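Local structure of Exo-beta-1,3-glucanase (Streptomyces sp. SirexAA-E, 4PEY) at residues Trp185-Gly196 with Pro209-Pro217. The protein hydrolyses laminarin and laminarioligosaccharides as a secreted exo-beta-1,3-glucanase, releasing glucose and laminaribiose as end products. The protein carries 1 engineered substitution. Residues are numbered along the deposited sequence; the frame is centred on the assembly and turned at random.
Sequences WGNGVWNMTFSG and PYTTLETTP
Y210 reaches from strand 210-213 across the neighbouring strand 191-194 into the loop that precedes it. Its CB stands on the sheet face shared with M192 and F194, and CG, anti to the carbonyl carbon (chi1 -66°), turns the ring toward the neighbouring strand. Near the root of the ring, Y210 CD1 meets two neighbours: M192 CB, at the ring edge, and F194 CE1, each 3.8 Å away. The F194 ring presents its edge to the Y210 face in an offset edge-to-face pair, planes at 72°. One atom further out, Y210 CE1 approaches W185 CD1 at 3.8 Å, with the two ring planes nearly perpendicular. At the tip, Y210 OH lies in the plane of the indole at its edge, 3.5 Å from W185 CD1, and packs against N187 C at 3.1 Å without a hydrogen bond to the N187 or G188 amides. F194 closes the cluster by placing CE2 over the centre of the W185 ring.

The backbones beneath run parallel. M192 N, F194 N and G196 N donate to P209 O, T211 O and L213 O, while T211 N and L213 N return to M192 O and F194 O, the last bond being 2.8 Å long and nearly straight at 171°. On the other face, T193 OG1 packs against T211 CB, the two side chains running alongside each other. A water there hydrogen-bonds to N191 OD1, P209 O and T211 OG1, joining both segments; D524 also bonds the T211 hydroxyl. Further along, S195 OG and T216 OG1 stand 2.8 Å apart, with Y176 and D179 as respective further partners.

Strand 191-198 also pairs in parallel with strand 174-178, and W190 lies near substrate-binding Q173 and a glucose unit of the bound laminaritriose. Such in-register stacking of successive parallel strands is characteristic of the right-handed beta-helices of family 55 glycoside hydrolases, here the N-terminal of the two.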
ATOM      1  N   TRP A 185     -11.291  17.334  -9.257  1.00 15.70           N
ATOM      2  CA  TRP A 185     -10.471  16.247  -9.767  1.00 14.71           C
ATOM      3  C   TRP A 185     -10.247  16.463 -11.256  1.00 14.87           C
ATOM      4  O   TRP A 185     -11.201  16.531 -12.025  1.00 18.14           O
ATOM      5  CB  TRP A 185     -11.135  14.894  -9.517  1.00 15.56           C
ATOM      6  CG  TRP A 185     -10.194  13.769  -9.766  1.00 15.08           C
ATOM      7  CD1 TRP A 185      -9.929  13.166 -10.962  1.00 14.25           C
ATOM      8  CD2 TRP A 185      -9.368  13.120  -8.793  1.00 13.78           C
ATOM      9  NE1 TRP A 185      -8.981  12.180 -10.794  1.00 14.24           N
ATOM     10  CE2 TRP A 185      -8.626  12.129  -9.471  1.00 14.81           C
ATOM     11  CE3 TRP A 185      -9.192  13.275  -7.413  1.00 13.72           C
ATOM     12  CZ2 TRP A 185      -7.715  11.300  -8.817  1.00 13.07           C
ATOM     13  CZ3 TRP A 185      -8.287  12.452  -6.761  1.00 13.57           C
ATOM     14  CH2 TRP A 185      -7.562  11.476  -7.462  1.00 12.96           C
ATOM     15  N   GLY A 186      -8.984  16.553 -11.661  1.00 14.97           N
ATOM     16  CA  GLY A 186      -8.641  17.075 -12.978  1.00 15.83           C
ATOM     17  C   GLY A 186      -8.835  16.161 -14.177  1.00 17.13           C
ATOM     18  O   GLY A 186      -9.294  16.603 -15.238  1.00 17.80           O
ATOM     19  N   ASN A 187      -8.461  14.895 -14.032  1.00 15.55           N
ATOM     20  CA  ASN A 187      -8.525  13.964 -15.158  1.00 15.26           C
ATOM     21  C   ASN A 187      -8.361  12.518 -14.719  1.00 15.05           C
ATOM     22  O   ASN A 187      -7.969  12.241 -13.578  1.00 16.18           O
ATOM     23  CB  ASN A 187      -7.453  14.313 -16.203  1.00 15.07           C
ATOM     24  CG  ASN A 187      -6.037  14.019 -15.720  1.00 15.37           C
ATOM     25  OD1 ASN A 187      -5.510  14.704 -14.842  1.00 16.86           O
ATOM     26  ND2 ASN A 187      -5.410  13.002 -16.305  1.00 16.85           N
ATOM     27  N   GLY A 188      -8.675  11.598 -15.629  1.00 14.54           N
ATOM     28  CA  GLY A 188      -8.410  10.184 -15.424  1.00 14.72           C
ATOM     29  C   GLY A 188      -7.676   9.643 -16.635  1.00 17.26           C
ATOM     30  O   GLY A 188      -7.921  10.085 -17.753  1.00 22.41           O
ATOM     31  N   VAL A 189      -6.773   8.693 -16.416  1.00 14.29           N
ATOM     32  CA  VAL A 189      -5.979   8.121 -17.499  1.00 14.08           C
ATOM     33  C   VAL A 189      -6.455   6.694 -17.794  1.00 14.60           C
ATOM     34  O   VAL A 189      -7.150   6.484 -18.793  1.00 15.99           O
ATOM     35  CB  VAL A 189      -4.476   8.172 -17.160  1.00 15.01           C
ATOM     36  CG1 VAL A 189      -3.636   7.503 -18.248  1.00 15.31           C
ATOM     37  CG2 VAL A 189      -4.059   9.633 -16.989  1.00 16.93           C
ATOM     38  N   TRP A 190      -6.129   5.730 -16.927  1.00 13.60           N
ATOM     39  CA  TRP A 190      -6.628   4.357 -17.113  1.00 12.58           C
ATOM     40  C   TRP A 190      -7.637   3.908 -16.053  1.00 12.72           C
ATOM     41  O   TRP A 190      -8.575   3.172 -16.371  1.00 13.48           O
ATOM     42  CB  TRP A 190      -5.481   3.339 -17.125  1.00 13.81           C
ATOM     43  CG  TRP A 190      -4.484   3.520 -18.237  1.00 12.62           C
ATOM     44  CD1 TRP A 190      -4.635   4.245 -19.385  1.00 14.41           C
ATOM     45  CD2 TRP A 190      -3.160   2.986 -18.268  1.00 13.07           C
ATOM     46  NE1 TRP A 190      -3.485   4.182 -20.138  1.00 15.70           N
ATOM     47  CE2 TRP A 190      -2.565   3.408 -19.476  1.00 14.86           C
ATOM     48  CE3 TRP A 190      -2.428   2.169 -17.402  1.00 12.33           C
ATOM     49  CZ2 TRP A 190      -1.261   3.064 -19.826  1.00 14.31           C
ATOM     50  CZ3 TRP A 190      -1.139   1.822 -17.750  1.00 13.24           C
ATOM     51  CH2 TRP A 190      -0.565   2.270 -18.955  1.00 13.82           C
ATOM     52  N   ASN A 191      -7.446   4.328 -14.802  1.00 12.55           N
ATOM     53  CA  ASN A 191      -8.282   3.809 -13.717  1.00 12.02           C
ATOM     54  C   ASN A 191      -8.202   4.672 -12.474  1.00 11.60           C
ATOM     55  O   ASN A 191      -7.338   4.451 -11.626  1.00 11.60           O
ATOM     56  CB  ASN A 191      -7.875   2.369 -13.369  1.00 13.36           C
ATOM     57  CG  ASN A 191      -8.591   1.827 -12.130  1.00 11.50           C
ATOM     58  OD1 ASN A 191      -9.672   2.288 -11.766  1.00 13.16           O
ATOM     59  ND2 ASN A 191      -7.968   0.852 -11.467  1.00 13.02           N
ATOM     60  N   MET A 192      -9.058   5.656 -12.358  1.00 13.38           N
ATOM     61  CA  MET A 192      -9.188   6.431 -11.152  1.00 12.40           C
ATOM     62  C   MET A 192     -10.417   6.003 -10.360  1.00 10.50           C
ATOM     63  O   MET A 192     -11.527   6.133 -10.815  1.00 12.89           O
ATOM     64  CB  MET A 192      -9.260   7.934 -11.468  1.00 15.96           C
ATOM     65  CG  MET A 192      -7.953   8.655 -11.780  1.00 24.94           C
ATOM     66  SD  MET A 192      -6.780   7.839 -12.928  1.00 26.85           S
ATOM     67  CE  MET A 192      -5.384   8.952 -12.804  1.00 22.24           C
ATOM     68  N   THR A 193     -10.174   5.429  -9.202  1.00 12.05           N
ATOM     69  CA  THR A 193     -11.234   4.873  -8.371  1.00 12.21           C
ATOM     70  C   THR A 193     -11.386   5.673  -7.067  1.00 11.06           C
ATOM     71  O   THR A 193     -10.392   6.115  -6.462  1.00 11.29           O
ATOM     72  CB  THR A 193     -10.964   3.371  -8.069  1.00 12.72           C
ATOM     73  OG1 THR A 193     -11.017   2.626  -9.291  1.00 12.16           O
ATOM     74  CG2 THR A 193     -11.981   2.784  -7.089  1.00 13.18           C
ATOM     75  N   PHE A 194     -12.638   5.865  -6.659  1.00 11.04           N
ATOM     76  CA  PHE A 194     -13.007   6.648  -5.481  1.00 11.78           C
ATOM     77  C   PHE A 194     -14.011   5.865  -4.644  1.00 11.86           C
ATOM     78  O   PHE A 194     -14.980   5.333  -5.192  1.00 12.49           O
ATOM     79  CB  PHE A 194     -13.646   7.981  -5.893  1.00 11.08           C
ATOM     80  CG  PHE A 194     -12.878   8.734  -6.947  1.00 11.94           C
ATOM     81  CD1 PHE A 194     -13.056   8.446  -8.298  1.00 12.98           C
ATOM     82  CD2 PHE A 194     -11.986   9.738  -6.593  1.00 12.68           C
ATOM     83  CE1 PHE A 194     -12.347   9.136  -9.270  1.00 12.54           C
ATOM     84  CE2 PHE A 194     -11.275  10.440  -7.569  1.00 13.07           C
ATOM     85  CZ  PHE A 194     -11.454  10.139  -8.906  1.00 12.75           C
ATOM     86  N   SER A 195     -13.820   5.799  -3.329  1.00 11.67           N
ATOM     87  CA  SER A 195     -14.919   5.353  -2.460  1.00 10.90           C
ATOM     88  C   SER A 195     -15.028   6.302  -1.271  1.00 11.99           C
ATOM     89  O   SER A 195     -14.040   6.592  -0.617  1.00 12.85           O
ATOM     90  CB  SER A 195     -14.748   3.892  -1.998  1.00 11.24           C
ATOM     91  OG  SER A 195     -13.593   3.687  -1.196  1.00 11.44           O
ATOM     92  N   GLY A 196     -16.232   6.811  -1.019  1.00 11.14           N
ATOM     93  CA  GLY A 196     -16.445   7.736   0.083  1.00 11.62           C
ATOM     94  C   GLY A 196     -15.742   9.074  -0.072  1.00 11.25           C
ATOM     95  O   GLY A 196     -15.342   9.689   0.914  1.00 12.25           O
ATOM     96  N   PRO A 209     -12.180   7.379 -17.204  1.00 16.18           N
ATOM     97  CA  PRO A 209     -12.210   6.099 -16.482  1.00 15.30           C
ATOM     98  C   PRO A 209     -12.368   6.287 -14.970  1.00 13.49           C
ATOM     99  O   PRO A 209     -11.463   5.965 -14.188  1.00 15.90           O
ATOM    100  CB  PRO A 209     -10.858   5.472 -16.830  1.00 17.06           C
ATOM    101  CG  PRO A 209      -9.954   6.661 -17.060  1.00 18.33           C
ATOM    102  CD  PRO A 209     -10.840   7.695 -17.728  1.00 17.98           C
ATOM    103  N   TYR A 210     -13.533   6.794 -14.576  1.00 12.68           N
ATOM    104  CA  TYR A 210     -13.849   7.037 -13.171  1.00 12.86           C
ATOM    105  C   TYR A 210     -14.776   5.956 -12.604  1.00 12.77           C
ATOM    106  O   TYR A 210     -15.912   5.776 -13.074  1.00 13.82           O
ATOM    107  CB  TYR A 210     -14.518   8.403 -13.002  1.00 13.03           C
ATOM    108  CG  TYR A 210     -13.654   9.607 -13.314  1.00 12.91           C
ATOM    109  CD1 TYR A 210     -12.288   9.607 -13.062  1.00 13.33           C
ATOM    110  CD2 TYR A 210     -14.223  10.758 -13.851  1.00 14.75           C
ATOM    111  CE1 TYR A 210     -11.511  10.734 -13.338  1.00 13.41           C
ATOM    112  CE2 TYR A 210     -13.462  11.875 -14.129  1.00 13.62           C
ATOM    113  CZ  TYR A 210     -12.107  11.860 -13.870  1.00 13.84           C
ATOM    114  OH  TYR A 210     -11.366  12.989 -14.147  1.00 15.84           O
ATOM    115  N   THR A 211     -14.290   5.265 -11.581  1.00 12.48           N
ATOM    116  CA  THR A 211     -15.069   4.288 -10.832  1.00 12.60           C
ATOM    117  C   THR A 211     -15.372   4.919  -9.486  1.00 12.14           C
ATOM    118  O   THR A 211     -14.460   5.146  -8.703  1.00 12.78           O
ATOM    119  CB  THR A 211     -14.297   2.967 -10.637  1.00 11.47           C
ATOM    120  OG1 THR A 211     -14.037   2.378 -11.917  1.00 13.71           O
ATOM    121  CG2 THR A 211     -15.086   1.983  -9.765  1.00 13.49           C
ATOM    122  N   THR A 212     -16.641   5.219  -9.225  1.00 12.44           N
ATOM    123  CA  THR A 212     -16.994   6.022  -8.062  1.00 13.40           C
ATOM    124  C   THR A 212     -18.054   5.348  -7.203  1.00 12.62           C
ATOM    125  O   THR A 212     -19.177   5.109  -7.657  1.00 15.12           O
ATOM    126  CB  THR A 212     -17.497   7.415  -8.494  1.00 13.78           C
ATOM    127  OG1 THR A 212     -16.491   8.045  -9.300  1.00 15.01           O
ATOM    128  CG2 THR A 212     -17.812   8.282  -7.281  1.00 13.73           C
ATOM    129  N   LEU A 213     -17.683   5.065  -5.959  1.00 13.43           N
ATOM    130  CA  LEU A 213     -18.581   4.489  -4.966  1.00 12.77           C
ATOM    131  C   LEU A 213     -18.903   5.547  -3.912  1.00 11.66           C
ATOM    132  O   LEU A 213     -18.004   6.226  -3.417  1.00 12.19           O
ATOM    133  CB  LEU A 213     -17.952   3.253  -4.316  1.00 14.39           C
ATOM    134  CG  LEU A 213     -17.730   1.985  -5.151  1.00 15.84           C
ATOM    135  CD1 LEU A 213     -16.733   2.169  -6.287  1.00 22.80           C
ATOM    136  CD2 LEU A 213     -17.238   0.879  -4.249  1.00 17.10           C
ATOM    137  N   GLU A 214     -20.181   5.691  -3.571  1.00 13.98           N
ATOM    138  CA  GLU A 214     -20.604   6.727  -2.630  1.00 15.04           C
ATOM    139  C   GLU A 214     -19.959   6.569  -1.247  1.00 13.84           C
ATOM    140  O   GLU A 214     -19.588   7.560  -0.608  1.00 13.59           O
ATOM    141  CB  GLU A 214     -22.129   6.717  -2.506  1.00 17.93           C
ATOM    142  CG  GLU A 214     -22.701   7.751  -1.541  1.00 21.28           C
ATOM    143  CD  GLU A 214     -22.768   9.150  -2.134  1.00 24.79           C
ATOM    144  OE1 GLU A 214     -22.480   9.304  -3.339  1.00 25.75           O
ATOM    145  OE2 GLU A 214     -23.120  10.096  -1.389  1.00 26.93           O
ATOM    146  N   THR A 215     -19.823   5.326  -0.792  1.00 14.32           N
ATOM    147  CA  THR A 215     -19.207   5.043   0.502  1.00 13.64           C
ATOM    148  C   THR A 215     -18.216   3.885   0.418  1.00 14.13           C
ATOM    149  O   THR A 215     -18.240   3.095  -0.531  1.00 15.05           O
ATOM    150  CB  THR A 215     -20.256   4.690   1.584  1.00 15.72           C
ATOM    151  OG1 THR A 215     -20.956   3.491   1.215  1.00 18.44           O
ATOM    152  CG2 THR A 215     -21.249   5.829   1.776  1.00 14.26           C
ATOM    153  N   THR A 216     -17.357   3.789   1.429  1.00 13.83           N
ATOM    154  CA  THR A 216     -16.490   2.630   1.614  1.00 13.19           C
ATOM    155  C   THR A 216     -17.182   1.678   2.596  1.00 12.21           C
ATOM    156  O   THR A 216     -17.554   2.105   3.688  1.00 13.95           O
ATOM    157  CB  THR A 216     -15.109   3.048   2.142  1.00 13.09           C
ATOM    158  OG1 THR A 216     -14.585   4.120   1.338  1.00 12.51           O
ATOM    159  CG2 THR A 216     -14.142   1.865   2.126  1.00 12.84           C
ATOM    160  N   PRO A 217     -17.377   0.398   2.210  1.00 12.79           N
ATOM    161  CA  PRO A 217     -18.191  -0.515   3.031  1.00 14.73           C
ATOM    162  C   PRO A 217     -17.763  -0.537   4.494  1.00 14.19           C
ATOM    163  O   PRO A 217     -18.595  -0.426   5.405  1.00 15.40           O
ATOM    164  CB  PRO A 217     -17.963  -1.880   2.374  1.00 16.91           C
ATOM    165  CG  PRO A 217     -17.640  -1.566   0.961  1.00 18.81           C
ATOM    166  CD  PRO A 217     -16.940  -0.229   0.948  1.00 14.90           C
TER
HETATM  167  O   HOH W   1     -11.806   3.335 -12.985  1.00 15.83           O